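PDB 3KLJ: NAD(FAD)-dependent dehydrogenase, NirB-family (N-terminal domain) from Clostridium acetobutylicum, which catalyses the NADH-dependent reduction of rubredoxin through its bound FAD, passing electrons along chains that scavenge dioxygen in this anaerobe. Local coordinates for residues Y180-E183 with R184-R188; D196-R200 with L201-I205; T207-F211 with E212-D216; D216-S220 with S221-T225; S376-D379 with A380-N384. One frame throughout, in Å; residues are numbered along the deposited sequence.

Contact 1. Residues Y180-E183 with R184-R188; sequences YPLE and RQLDR
Leu182 O accepts from both Gln185 N (3.0 Å) and Leu186 N (2.9 Å), because the backbone, left-handed at Leu182 (phi 66°), coils through a tight turn after it. The Leu186 donor lies almost straight out from the carbonyl, whereas that of Gln185 stands well above its plane, so one oxygen holds two N-H groups. Leucines suit the inner side of the turn: Leu182 CD2 meets Leu186 CD2 at 3.6 Å, and both side chains continue onto Leu194 of helix 188-199. Gln185 bends at chi2, bringing OE1 beside Leu182 CG.

At the other end of the loop, Tyr180 offers a flat face and a hydroxyl. Arg188 CA sits over the middle of the ring, 3.5 Å from its centroid, in a CH-pi contact, with Arg188 CB over the same face, nearest Tyr180 CE1. From there the arginine chain runs extended away from the ring to a salt bridge with Glu179. Tyr180 OH donates to a water at 2.6 Å, in the ring plane, and this water donates to Glu183 O and Leu186 O. Asp187 is the N-cap of helix 188-199, its OD2 bonded to Gly190 N and Tyr337 OH while OD1 pairs with Arg330. Leu182 also bonds through its backbone to Gly154, within a glycine-rich turn like those of dinucleotide-binding folds. The loop joins strand 172-175 to helix 188-199 in a Rossmann-type beta-alpha-beta unit.

Contact 2. Residues D196-R200 with L201-I205; sequences DKLDR and LGIKI
The carboxylate of Asp199 runs alongside Lys204, the two side chains pointing the same way, and its OD1 lies 3.7 Å from Lys204 CA. A chi1 of -163° leans the carboxylate toward the returning chain, where OD1 also accepts from a water at 2.7 Å. That water accepts in turn from Ile205 N, linking the aspartate to the strand backbone. Lys204 NZ stays 5.3 Å from Asp199 OD1, too far for a salt bridge; the lysine instead makes a cation-pi contact with Tyr206.

Between them helix 188-199 ends in a Schellman motif. Ile203 N donates to Leu198 O at 2.8 Å, and Gly202 N makes a weak bond to Asp199 O; Gly202, the C-prime residue, has the positive phi (82°) that glycine adopts with little strain. The chain can then turn back as strand 204-206 of the beta-alpha-beta unit begun by strand 172-175. Branched apolar residues fill the inner side of the turn: Leu198 CD1 meets Ile205 CD1 at 4.2 Å, while Leu198 and Ile203 approach through their CB atoms. Leu201 lays CD2 against Lys197 O at 3.4 Å and, like Leu198, reaches Ile312.

Contact 3. Residues T207-F211 with E212-D216; sequences TNSNF and EEMGD
Asn210 O accepts from Glu213 N at 2.9 Å, the donor standing above the carbonyl plane. Phe211 O accepts likewise from Met214 N at 3.1 Å, with the donor still farther out of its plane. Two such i to i+3 bonds in succession are the signature of a 3-10 turn, here set in the connection that leads from strand 204-206 of the NADH-binding domain to helix 215-220, for which Met214 occupies the N-cap position.

Asn210 suits the start of the turn because its side chain can accept a backbone hydrogen. Its OD1 reaches Glu212 N, in a weak bond at 3.4 Å, because chi1 (-174°) swings CG away from the residue's own N. The other end of the amide lies against an acidic side chain, ND2 resting 3.4 Å from Glu213 CG. The amide and carboxylate planes of these two residues are only 21° apart, yet the closest touch is to the methylene. Both glutamates are exposed, as befits charged groups on the outer side of the turn.

The inner side is apolar. Phe211 packs on Phe150 and Ile152 of strand 149-152, and Met214 also reaches Phe150. Ser209 is bonded to Ile176 through both its backbone and its OG, tying down the incoming chain. Methionine is long and flexible enough to come back over this chain: Met214 CG passes close to Asn210 O, and the sulfur forms a Met-aromatic contact with Phe211, approaching the ring obliquely. Met214 SD settles 3.9 Å from Phe211 CD2 and 3.8 Å from Ser209 CB.

Contact 4. Residues D216-S220 with S221-T225; sequences DLIRS and SCVIT
Ser221 OG donates to Leu217 O in a hydrogen bond unusually short as modelled (2.5 Å), which brings the serine side chain back onto the last turn of helix 215-220. Serine is apt here: its hydroxyl is small and close enough to the backbone to reach a carbonyl at the helix end, and the bond satisfies the polar group of a buried residue. The first torsion, -48°, sets OG beside the backbone N, so hydroxyl and amide both face the helix. Ser221 N donates to Ile218 O at 3.3 Å. Leu217 CD1 packs 3.4 Å from Ser221 OG, covering the hydroxyl with a methyl group.

Two residues farther on, Val223 points back at the helix and places CG1 3.3 Å from Ile218 O and 4.0 Å from Ile218 CG2. A beta-branched valine suits a strand, and its CG1 packs against both the carbonyl and the methyl of Ile218.

On the exposed side of the helix, Arg219 NH1 forms a salt bridge with Asp216 OD1 at 2.8 Å, using the carboxylate lone pair that points away from the other oxygen. Inward, Leu217, Ile218 and Ser221 lie on Phe150. Cys222 touches Cys143 of helix 133-146, though the disulfide reported between them is absent here, and strand 222-225 runs parallel between strands 127-128 and 149-152 in the sheet of the NADH-binding domain.

Contact 5. Residues S376-D379 with A380-N384; sequences SSLD and AILNN
Among the polar side-chain bonds, Ser377 OG accepts from Ala380 N at 3.0 Å and with a nearly straight N-H (160°), capping the start of helix 378-382. Serine is a common N-cap because its short hydroxyl can take the place of a missing carbonyl; here chi1 of 77° brings OG round to face the first turn. Ala380 is small enough to sit beside it, with CB 3.5 Å from Ser377 OG. At the other end, Asn384 ND2 donates to Ala380 O at 3.0 Å, so an amide side chain meets a carbonyl of the last turn.

Backbone bonds link these two ends. Leu382 N donates to Leu378 O at 2.9 Å, and Asn383 N to Asp379 O at 3.0 Å; the bond from Ile381 N to Ser377 O is weak. This makes a short alpha-helix near the C terminus, after helix 356-367, packing against 327-332, one of the two edge strands of the antiparallel sheet of the C-terminal domain.

Apolar contact follows the i to i+4 spacing: Leu378 CD2 meets Leu382 CG at 3.9 Å, the two side chains crossing at a slant. Leu378 and Ile381 turn toward the sheet, both touching Phe329, as bulky aliphatic residues on the covered side of an amphipathic helix should. Asp379 lies on the exposed surface.

Contacts 1 to 4 follow one another through the NADH-binding domain. Contact 1 closes the loop between strand 172-175 and helix 188-199; contact 2 turns that helix into strand 204-206, and the two touch where Pro181 CG lies 3.9 Å from Ile205 CD1. Contact 3 closes the connection into helix 215-220, and contact 4 takes that helix into strand 222-225. These last two share Asp216 and touch through Phe211 O and Ile218 CD1; otherwise the contacts run in series, and none encloses another. Contacts 2 and 4 reach the same parallel sheet. Contact 5 stands apart beside the antiparallel C-terminal sheet, its centre about 24 Å from that of contact 1.

Contact 1. Residues Y180-E183 with R184-R188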
loop_
_atom_site.group_PDB
_atom_site.type_symbol
_atom_site.label_atom_id
_atom_site.label_comp_id
_atom_site.label_asym_id
_atom_site.label_seq_id
_atom_site.Cartn_x
_atom_site.Cartn_y
_atom_site.Cartn_z
ATOM N N TYR A 180 5.298 18.862 9.462
ATOM C CA TYR A 180 4.474 17.910 10.196
ATOM C C TYR A 180 4.296 16.611 9.416
ATOM O O TYR A 180 4.345 16.622 8.184
ATOM C CB TYR A 180 3.098 18.521 10.514
ATOM C CG TYR A 180 2.351 18.976 9.286
ATOM C CD1 TYR A 180 2.564 20.247 8.752
ATOM C CD2 TYR A 180 1.434 18.131 8.650
ATOM C CE1 TYR A 180 1.896 20.668 7.616
ATOM C CE2 TYR A 180 0.750 18.547 7.511
ATOM C CZ TYR A 180 0.994 19.818 6.998
ATOM O OH TYR A 180 0.324 20.244 5.876
ATOM N N PRO A 181 4.072 15.489 10.123
ATOM C CA PRO A 181 3.962 14.238 9.367
ATOM C C PRO A 181 2.561 14.053 8.767
ATOM O O PRO A 181 1.603 14.740 9.163
ATOM C CB PRO A 181 4.216 13.178 10.437
ATOM C CG PRO A 181 3.605 13.799 11.695
ATOM C CD PRO A 181 3.936 15.268 11.577
ATOM N N LEU A 182 2.471 13.137 7.803
ATOM C CA LEU A 182 1.201 12.640 7.272
ATOM C C LEU A 182 0.411 13.719 6.532
ATOM O O LEU A 182 -0.811 13.816 6.668
ATOM C CB LEU A 182 0.363 12.039 8.406
ATOM C CG LEU A 182 -0.094 10.593 8.211
ATOM C CD1 LEU A 182 1.128 9.689 8.320
ATOM C CD2 LEU A 182 -1.158 10.223 9.252
ATOM N N GLU A 183 1.116 14.508 5.727
ATOM C CA GLU A 183 0.536 15.698 5.103
ATOM C C GLU A 183 -0.529 15.397 4.044
ATOM O O GLU A 183 -1.231 16.303 3.590
ATOM C CB GLU A 183 1.643 16.589 4.515
ATOM C CG GLU A 183 2.090 16.190 3.111
ATOM C CD GLU A 183 3.146 15.092 3.088
ATOM O OE1 GLU A 183 3.382 14.432 4.131
ATOM O OE2 GLU A 183 3.752 14.900 2.006
ATOM N N ARG A 184 -0.643 14.132 3.649
ATOM C CA ARG A 184 -1.663 13.704 2.690
ATOM C C ARG A 184 -2.967 13.355 3.398
ATOM O O ARG A 184 -4.022 13.324 2.775
ATOM C CB ARG A 184 -1.203 12.482 1.885
ATOM C CG ARG A 184 0.178 12.597 1.250
ATOM C CD ARG A 184 0.605 11.256 0.683
ATOM N NE ARG A 184 0.235 11.109 -0.722
ATOM C CZ ARG A 184 0.096 12.127 -1.566
ATOM N NH1 ARG A 184 0.303 13.371 -1.149
ATOM N NH2 ARG A 184 -0.240 11.901 -2.831
ATOM N N GLN A 185 -2.888 13.082 4.700
ATOM C CA GLN A 185 -4.060 12.614 5.459
ATOM C C GLN A 185 -4.543 13.612 6.502
ATOM O O GLN A 185 -5.696 13.564 6.931
ATOM C CB GLN A 185 -3.755 11.271 6.137
ATOM C CG GLN A 185 -4.033 10.068 5.240
ATOM C CD GLN A 185 -2.791 9.502 4.605
ATOM O OE1 GLN A 185 -1.682 9.647 5.124
ATOM N NE2 GLN A 185 -2.971 8.822 3.483
ATOM N N LEU A 186 -3.647 14.512 6.899
ATOM C CA LEU A 186 -3.901 15.447 7.988
ATOM C C LEU A 186 -3.616 16.880 7.554
ATOM O O LEU A 186 -2.727 17.115 6.723
ATOM C CB LEU A 186 -2.981 15.096 9.162
ATOM C CG LEU A 186 -3.455 14.282 10.373
ATOM C CD1 LEU A 186 -4.883 13.725 10.264
ATOM C CD2 LEU A 186 -2.448 13.214 10.792
ATOM N N ASP A 187 -4.346 17.837 8.121
ATOM C CA ASP A 187 -3.927 19.243 8.028
ATOM C C ASP A 187 -2.728 19.478 8.945
ATOM O O ASP A 187 -2.267 18.546 9.621
ATOM C CB ASP A 187 -5.083 20.234 8.292
ATOM C CG ASP A 187 -5.659 20.154 9.715
ATOM O OD1 ASP A 187 -6.259 21.164 10.147
ATOM O OD2 ASP A 187 -5.531 19.116 10.403
ATOM N N ARG A 188 -2.213 20.709 8.964
ATOM C CA ARG A 188 -1.021 21.007 9.743
ATOM C C ARG A 188 -1.243 20.706 11.223
ATOM O O ARG A 188 -0.426 20.024 11.852
ATOM C CB ARG A 188 -0.571 22.460 9.541
ATOM C CG ARG A 188 0.607 22.851 10.403
ATOM C CD ARG A 188 0.962 24.335 10.237
ATOM N NE ARG A 188 2.056 24.715 11.121
ATOM C CZ ARG A 188 1.893 25.145 12.371
ATOM N NH1 ARG A 188 0.672 25.241 12.893
ATOM N NH2 ARG A 188 2.958 25.474 13.104
HETATM O O HOH W 1 -1.420 18.550 4.857
#

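Contact 2. Residues D196-R200 with L201-I205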
loop_
_atom_site.group_PDB
_atom_site.type_symbol
_atom_site.label_atom_id
_atom_site.label_comp_id
_atom_site.label_asym_id
_atom_site.label_seq_id
_atom_site.Cartn_x
_atom_site.Cartn_y
_atom_site.Cartn_z
ATOM N N ASP A 196 3.075 15.295 18.407
ATOM C CA ASP A 196 3.109 15.408 19.875
ATOM C C ASP A 196 2.835 14.067 20.547
ATOM O O ASP A 196 3.585 13.632 21.423
ATOM C CB ASP A 196 2.112 16.475 20.364
ATOM C CG ASP A 196 1.714 16.304 21.839
ATOM O OD1 ASP A 196 2.596 16.140 22.706
ATOM O OD2 ASP A 196 0.502 16.355 22.135
ATOM N N LYS A 197 1.749 13.419 20.139
ATOM C CA LYS A 197 1.366 12.124 20.690
ATOM C C LYS A 197 2.450 11.059 20.447
ATOM O O LYS A 197 2.732 10.230 21.319
ATOM C CB LYS A 197 0.040 11.657 20.081
ATOM C CG LYS A 197 -1.202 12.413 20.537
ATOM C CD LYS A 197 -1.446 12.270 22.034
ATOM C CE LYS A 197 -2.766 12.878 22.427
ATOM N NZ LYS A 197 -2.751 13.310 23.854
ATOM N N LEU A 198 3.050 11.094 19.261
ATOM C CA LEU A 198 4.152 10.201 18.943
ATOM C C LEU A 198 5.439 10.536 19.701
ATOM O O LEU A 198 6.170 9.628 20.092
ATOM C CB LEU A 198 4.392 10.144 17.426
ATOM C CG LEU A 198 3.275 9.494 16.605
ATOM C CD1 LEU A 198 3.520 9.644 15.099
ATOM C CD2 LEU A 198 3.117 8.022 16.974
ATOM N N ASP A 199 5.689 11.831 19.923
ATOM C CA ASP A 199 6.912 12.312 20.563
ATOM C C ASP A 199 6.945 11.993 22.053
ATOM O O ASP A 199 8.005 11.680 22.598
ATOM C CB ASP A 199 7.088 13.826 20.366
ATOM C CG ASP A 199 8.520 14.299 20.642
ATOM O OD1 ASP A 199 9.457 13.785 19.992
ATOM O OD2 ASP A 199 8.708 15.194 21.499
ATOM N N ARG A 200 5.792 12.092 22.715
ATOM C CA ARG A 200 5.719 11.711 24.124
ATOM C C ARG A 200 5.694 10.180 24.290
ATOM O O ARG A 200 5.907 9.668 25.392
ATOM C CB ARG A 200 4.569 12.427 24.858
ATOM C CG ARG A 200 3.156 11.869 24.658
ATOM C CD ARG A 200 2.107 12.837 25.227
ATOM N NE ARG A 200 2.676 13.687 26.272
ATOM C CZ ARG A 200 2.381 13.613 27.570
ATOM N NH1 ARG A 200 1.488 12.736 28.016
ATOM N NH2 ARG A 200 2.968 14.437 28.427
ATOM N N LEU A 201 5.463 9.469 23.186
ATOM C CA LEU A 201 5.569 8.005 23.151
ATOM C C LEU A 201 6.960 7.520 22.740
ATOM O O LEU A 201 7.164 6.329 22.489
ATOM C CB LEU A 201 4.513 7.407 22.219
ATOM C CG LEU A 201 3.229 6.819 22.822
ATOM C CD1 LEU A 201 2.852 7.392 24.201
ATOM C CD2 LEU A 201 2.081 6.972 21.833
ATOM N N GLY A 202 7.909 8.450 22.671
ATOM C CA GLY A 202 9.298 8.131 22.359
ATOM C C GLY A 202 9.620 7.973 20.886
ATOM O O GLY A 202 10.741 7.604 20.540
ATOM N N ILE A 203 8.645 8.230 20.012
ATOM C CA ILE A 203 8.909 8.244 18.573
ATOM C C ILE A 203 9.202 9.685 18.142
ATOM O O ILE A 203 8.288 10.497 17.978
ATOM C CB ILE A 203 7.761 7.573 17.751
ATOM C CG1 ILE A 203 7.659 6.088 18.112
ATOM C CG2 ILE A 203 7.999 7.706 16.236
ATOM C CD1 ILE A 203 6.521 5.355 17.435
ATOM N N LYS A 204 10.487 10.003 18.001
ATOM C CA LYS A 204 10.917 11.341 17.610
ATOM C C LYS A 204 10.843 11.547 16.104
ATOM O O LYS A 204 11.219 10.667 15.323
ATOM C CB LYS A 204 12.325 11.654 18.146
ATOM C CG LYS A 204 13.213 12.450 17.184
ATOM C CD LYS A 204 13.788 13.721 17.792
ATOM C CE LYS A 204 12.848 14.908 17.569
ATOM N NZ LYS A 204 13.569 16.220 17.639
ATOM N N ILE A 205 10.329 12.706 15.703
ATOM C CA ILE A 205 10.297 13.088 14.294
ATOM C C ILE A 205 11.058 14.395 14.106
ATOM O O ILE A 205 10.695 15.434 14.680
ATOM C CB ILE A 205 8.857 13.226 13.722
ATOM C CG1 ILE A 205 8.062 11.927 13.916
ATOM C CG2 ILE A 205 8.928 13.589 12.236
ATOM C CD1 ILE A 205 6.580 11.988 13.490
HETATM O O HOH W 2 8.819 14.394 17.481
#

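Contact 3. Residues T207-F211 with E212-D216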
loop_
_atom_site.group_PDB
_atom_site.type_symbol
_atom_site.label_atom_id
_atom_site.label_comp_id
_atom_site.label_asym_id
_atom_site.label_seq_id
_atom_site.Cartn_x
_atom_site.Cartn_y
_atom_site.Cartn_z
ATOM N N THR A 207 11.689 17.409 12.027
ATOM C CA THR A 207 10.886 18.112 11.031
ATOM C C THR A 207 11.719 19.143 10.305
ATOM O O THR A 207 12.741 19.592 10.824
ATOM C CB THR A 207 9.638 18.790 11.657
ATOM O OG1 THR A 207 10.058 19.729 12.659
ATOM C CG2 THR A 207 8.740 17.747 12.279
ATOM N N ASN A 208 11.278 19.512 9.105
ATOM C CA ASN A 208 11.999 20.462 8.259
ATOM C C ASN A 208 13.476 20.095 8.135
ATOM O O ASN A 208 14.355 20.942 8.310
ATOM C CB ASN A 208 11.829 21.894 8.797
ATOM C CG ASN A 208 10.388 22.363 8.745
ATOM O OD1 ASN A 208 9.702 22.428 9.771
ATOM N ND2 ASN A 208 9.915 22.677 7.544
ATOM N N SER A 209 13.740 18.824 7.839
ATOM C CA SER A 209 15.108 18.294 7.893
ATOM C C SER A 209 15.929 18.633 6.664
ATOM O O SER A 209 15.417 18.623 5.544
ATOM C CB SER A 209 15.097 16.774 8.082
ATOM O OG SER A 209 14.340 16.407 9.221
ATOM N N ASN A 210 17.204 18.943 6.896
ATOM C CA ASN A 210 18.219 18.955 5.847
ATOM C C ASN A 210 19.192 17.817 6.144
ATOM O O ASN A 210 19.999 17.901 7.080
ATOM C CB ASN A 210 18.953 20.306 5.787
ATOM C CG ASN A 210 19.915 20.411 4.599
ATOM O OD1 ASN A 210 20.141 19.446 3.859
ATOM N ND2 ASN A 210 20.492 21.596 4.418
ATOM N N PHE A 211 19.089 16.745 5.356
ATOM C CA PHE A 211 19.837 15.514 5.618
ATOM C C PHE A 211 21.353 15.641 5.458
ATOM O O PHE A 211 22.099 14.862 6.054
ATOM C CB PHE A 211 19.276 14.345 4.799
ATOM C CG PHE A 211 17.831 14.060 5.089
ATOM C CD1 PHE A 211 16.877 14.137 4.082
ATOM C CD2 PHE A 211 17.415 13.756 6.386
ATOM C CE1 PHE A 211 15.534 13.886 4.359
ATOM C CE2 PHE A 211 16.069 13.517 6.676
ATOM C CZ PHE A 211 15.131 13.583 5.665
ATOM N N GLU A 212 21.791 16.630 4.677
ATOM C CA GLU A 212 23.215 16.972 4.557
ATOM C C GLU A 212 23.775 17.431 5.901
ATOM O O GLU A 212 24.974 17.301 6.167
ATOM C CB GLU A 212 23.431 18.085 3.528
ATOM C CG GLU A 212 23.252 17.670 2.079
ATOM C CD GLU A 212 24.210 18.390 1.140
ATOM O OE1 GLU A 212 24.801 19.423 1.537
ATOM O OE2 GLU A 212 24.378 17.918 -0.002
ATOM N N GLU A 213 22.883 17.965 6.739
ATOM C CA GLU A 213 23.252 18.537 8.032
ATOM C C GLU A 213 23.016 17.535 9.168
ATOM O O GLU A 213 23.110 17.885 10.366
ATOM C CB GLU A 213 22.439 19.816 8.276
ATOM C CG GLU A 213 22.449 20.786 7.092
ATOM C CD GLU A 213 23.430 21.924 7.271
ATOM O OE1 GLU A 213 24.428 21.998 6.514
ATOM O OE2 GLU A 213 23.196 22.746 8.180
ATOM N N MET A 214 22.700 16.294 8.783
ATOM C CA MET A 214 22.406 15.231 9.743
ATOM C C MET A 214 23.338 14.030 9.547
ATOM O O MET A 214 22.955 12.876 9.798
ATOM C CB MET A 214 20.935 14.814 9.635
ATOM C CG MET A 214 19.939 15.968 9.853
ATOM S SD MET A 214 18.201 15.478 9.765
ATOM C CE MET A 214 18.024 14.697 11.369
ATOM N N GLY A 215 24.561 14.325 9.100
ATOM C CA GLY A 215 25.576 13.321 8.814
ATOM C C GLY A 215 25.825 12.337 9.941
ATOM O O GLY A 215 25.796 11.104 9.712
ATOM N N ASP A 216 26.055 12.881 11.155
ATOM C CA ASP A 216 26.392 12.056 12.327
ATOM C C ASP A 216 25.323 11.007 12.648
ATOM O O ASP A 216 25.645 9.841 12.900
ATOM C CB ASP A 216 26.662 12.930 13.560
ATOM C CG ASP A 216 27.974 13.696 13.465
ATOM O OD1 ASP A 216 28.818 13.353 12.604
ATOM O OD2 ASP A 216 28.165 14.647 14.270
#

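Contact 4. Residues D216-S220 with S221-T225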
loop_
_atom_site.group_PDB
_atom_site.type_symbol
_atom_site.label_atom_id
_atom_site.label_comp_id
_atom_site.label_asym_id
_atom_site.label_seq_id
_atom_site.Cartn_x
_atom_site.Cartn_y
_atom_site.Cartn_z
ATOM N N ASP A 216 26.055 12.881 11.155
ATOM C CA ASP A 216 26.392 12.056 12.327
ATOM C C ASP A 216 25.323 11.007 12.648
ATOM O O ASP A 216 25.645 9.841 12.900
ATOM C CB ASP A 216 26.662 12.930 13.560
ATOM C CG ASP A 216 27.974 13.696 13.465
ATOM O OD1 ASP A 216 28.818 13.353 12.604
ATOM O OD2 ASP A 216 28.165 14.647 14.270
ATOM N N LEU A 217 24.056 11.421 12.631
ATOM C CA LEU A 217 22.951 10.501 12.882
ATOM C C LEU A 217 22.768 9.525 11.721
ATOM O O LEU A 217 22.606 8.324 11.946
ATOM C CB LEU A 217 21.651 11.265 13.170
ATOM C CG LEU A 217 20.359 10.461 13.392
ATOM C CD1 LEU A 217 20.519 9.431 14.517
ATOM C CD2 LEU A 217 19.198 11.406 13.703
ATOM N N ILE A 218 22.799 10.039 10.492
ATOM C CA ILE A 218 22.681 9.198 9.296
ATOM C C ILE A 218 23.758 8.104 9.240
ATOM O O ILE A 218 23.441 6.925 9.051
ATOM C CB ILE A 218 22.619 10.047 7.993
ATOM C CG1 ILE A 218 21.195 10.607 7.820
ATOM C CG2 ILE A 218 23.001 9.220 6.774
ATOM C CD1 ILE A 218 21.040 11.677 6.746
ATOM N N ARG A 219 25.016 8.506 9.445
ATOM C CA ARG A 219 26.165 7.600 9.432
ATOM C C ARG A 219 26.022 6.458 10.443
ATOM O O ARG A 219 26.270 5.256 10.091
ATOM C CB ARG A 219 27.437 8.395 9.738
ATOM C CG ARG A 219 28.624 8.098 8.843
ATOM C CD ARG A 219 29.770 9.091 9.101
ATOM N NE ARG A 219 29.376 10.481 8.825
ATOM C CZ ARG A 219 29.357 11.462 9.735
ATOM N NH1 ARG A 219 29.723 11.241 11.014
ATOM N NH2 ARG A 219 28.977 12.682 9.358
ATOM N N SER A 220 25.612 6.846 11.694
ATOM C CA SER A 220 25.532 5.896 12.806
ATOM C C SER A 220 24.244 5.066 12.827
ATOM O O SER A 220 24.077 4.217 13.705
ATOM C CB SER A 220 25.712 6.623 14.147
ATOM O OG SER A 220 24.669 7.554 14.370
ATOM N N SER A 221 23.349 5.303 11.866
ATOM C CA SER A 221 22.073 4.584 11.810
ATOM C C SER A 221 21.933 3.667 10.600
ATOM O O SER A 221 22.582 3.862 9.570
ATOM C CB SER A 221 20.896 5.566 11.789
ATOM O OG SER A 221 21.022 6.552 12.789
ATOM N N CYS A 222 21.067 2.667 10.740
ATOM C CA CYS A 222 20.526 1.962 9.587
ATOM C C CYS A 222 19.480 2.902 8.985
ATOM O O CYS A 222 18.524 3.283 9.659
ATOM C CB CYS A 222 19.909 0.630 10.019
ATOM S SG CYS A 222 18.763 -0.116 8.843
ATOM N N VAL A 223 19.690 3.315 7.737
ATOM C CA VAL A 223 18.814 4.320 7.136
ATOM C C VAL A 223 17.806 3.694 6.177
ATOM O O VAL A 223 18.160 3.001 5.213
ATOM C CB VAL A 223 19.583 5.540 6.518
ATOM C CG1 VAL A 223 20.874 5.836 7.298
ATOM C CG2 VAL A 223 19.895 5.332 5.065
ATOM N N ILE A 224 16.536 3.921 6.488
ATOM C CA ILE A 224 15.428 3.336 5.746
ATOM C C ILE A 224 14.582 4.455 5.152
ATOM O O ILE A 224 14.100 5.324 5.866
ATOM C CB ILE A 224 14.554 2.444 6.670
ATOM C CG1 ILE A 224 15.440 1.530 7.524
ATOM C CG2 ILE A 224 13.571 1.630 5.857
ATOM C CD1 ILE A 224 14.951 1.335 8.927
ATOM N N THR A 225 14.412 4.440 3.838
ATOM C CA THR A 225 13.542 5.410 3.190
ATOM C C THR A 225 12.147 4.815 3.056
ATOM O O THR A 225 11.989 3.678 2.629
ATOM C CB THR A 225 14.100 5.882 1.828
ATOM O OG1 THR A 225 14.437 4.744 1.020
ATOM C CG2 THR A 225 15.340 6.756 2.038
#

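Contact 5. Residues S376-D379 with A380-N384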
loop_
_atom_site.group_PDB
_atom_site.type_symbol
_atom_site.label_atom_id
_atom_site.label_comp_id
_atom_site.label_asym_id
_atom_site.label_seq_id
_atom_site.Cartn_x
_atom_site.Cartn_y
_atom_site.Cartn_z
ATOM N N SER A 376 -23.878 26.349 11.282
ATOM C CA SER A 376 -23.505 27.443 12.190
ATOM C C SER A 376 -22.471 27.038 13.238
ATOM O O SER A 376 -21.802 27.900 13.821
ATOM C CB SER A 376 -24.745 28.028 12.882
ATOM O OG SER A 376 -25.407 27.047 13.675
ATOM N N SER A 377 -22.335 25.730 13.473
ATOM C CA SER A 377 -21.415 25.232 14.483
ATOM C C SER A 377 -20.994 23.787 14.201
ATOM O O SER A 377 -21.677 23.062 13.469
ATOM C CB SER A 377 -22.047 25.327 15.875
ATOM O OG SER A 377 -22.990 24.284 16.065
ATOM N N LEU A 378 -19.869 23.375 14.790
ATOM C CA LEU A 378 -19.436 21.979 14.723
ATOM C C LEU A 378 -20.486 21.086 15.382
ATOM O O LEU A 378 -20.873 20.048 14.829
ATOM C CB LEU A 378 -18.094 21.788 15.436
ATOM C CG LEU A 378 -17.113 20.708 14.942
ATOM C CD1 LEU A 378 -16.120 20.250 16.053
ATOM C CD2 LEU A 378 -17.748 19.548 14.270
ATOM N N ASP A 379 -20.920 21.486 16.578
ATOM C CA ASP A 379 -22.013 20.801 17.282
ATOM C C ASP A 379 -23.196 20.463 16.379
ATOM O O ASP A 379 -23.654 19.309 16.364
ATOM C CB ASP A 379 -22.477 21.587 18.517
ATOM C CG ASP A 379 -21.587 21.338 19.735
ATOM O OD1 ASP A 379 -20.808 20.361 19.736
ATOM O OD2 ASP A 379 -21.670 22.106 20.704
ATOM N N ALA A 380 -23.683 21.443 15.615
ATOM C CA ALA A 380 -24.838 21.191 14.741
ATOM C C ALA A 380 -24.549 20.119 13.679
ATOM O O ALA A 380 -25.438 19.368 13.281
ATOM C CB ALA A 380 -25.325 22.475 14.096
ATOM N N ILE A 381 -23.307 20.063 13.211
ATOM C CA ILE A 381 -22.921 19.042 12.243
ATOM C C ILE A 381 -22.876 17.669 12.922
ATOM O O ILE A 381 -23.479 16.719 12.433
ATOM C CB ILE A 381 -21.602 19.395 11.533
ATOM C CG1 ILE A 381 -21.841 20.598 10.620
ATOM C CG2 ILE A 381 -21.055 18.179 10.743
ATOM C CD1 ILE A 381 -20.600 21.184 10.069
ATOM N N LEU A 382 -22.186 17.586 14.061
ATOM C CA LEU A 382 -22.126 16.348 14.835
ATOM C C LEU A 382 -23.505 15.750 15.125
ATOM O O LEU A 382 -23.673 14.533 15.063
ATOM C CB LEU A 382 -21.363 16.556 16.144
ATOM C CG LEU A 382 -19.864 16.878 16.089
ATOM C CD1 LEU A 382 -19.332 17.181 17.487
ATOM C CD2 LEU A 382 -19.063 15.750 15.445
ATOM N N ASN A 383 -24.487 16.604 15.426
ATOM C CA ASN A 383 -25.835 16.139 15.782
ATOM C C ASN A 383 -26.613 15.596 14.597
ATOM O O ASN A 383 -27.659 14.977 14.775
ATOM C CB ASN A 383 -26.648 17.257 16.459
ATOM C CG ASN A 383 -25.982 17.797 17.711
ATOM O OD1 ASN A 383 -26.180 18.964 18.075
ATOM N ND2 ASN A 383 -25.186 16.966 18.372
ATOM N N ASN A 384 -26.109 15.848 13.390
ATOM C CA ASN A 384 -26.796 15.437 12.158
ATOM C C ASN A 384 -26.070 14.325 11.393
ATOM O O ASN A 384 -26.401 14.015 10.246
ATOM C CB ASN A 384 -27.052 16.649 11.257
ATOM C CG ASN A 384 -28.276 17.430 11.684
ATOM O OD1 ASN A 384 -29.346 17.291 11.086
ATOM N ND2 ASN A 384 -28.139 18.233 12.739
#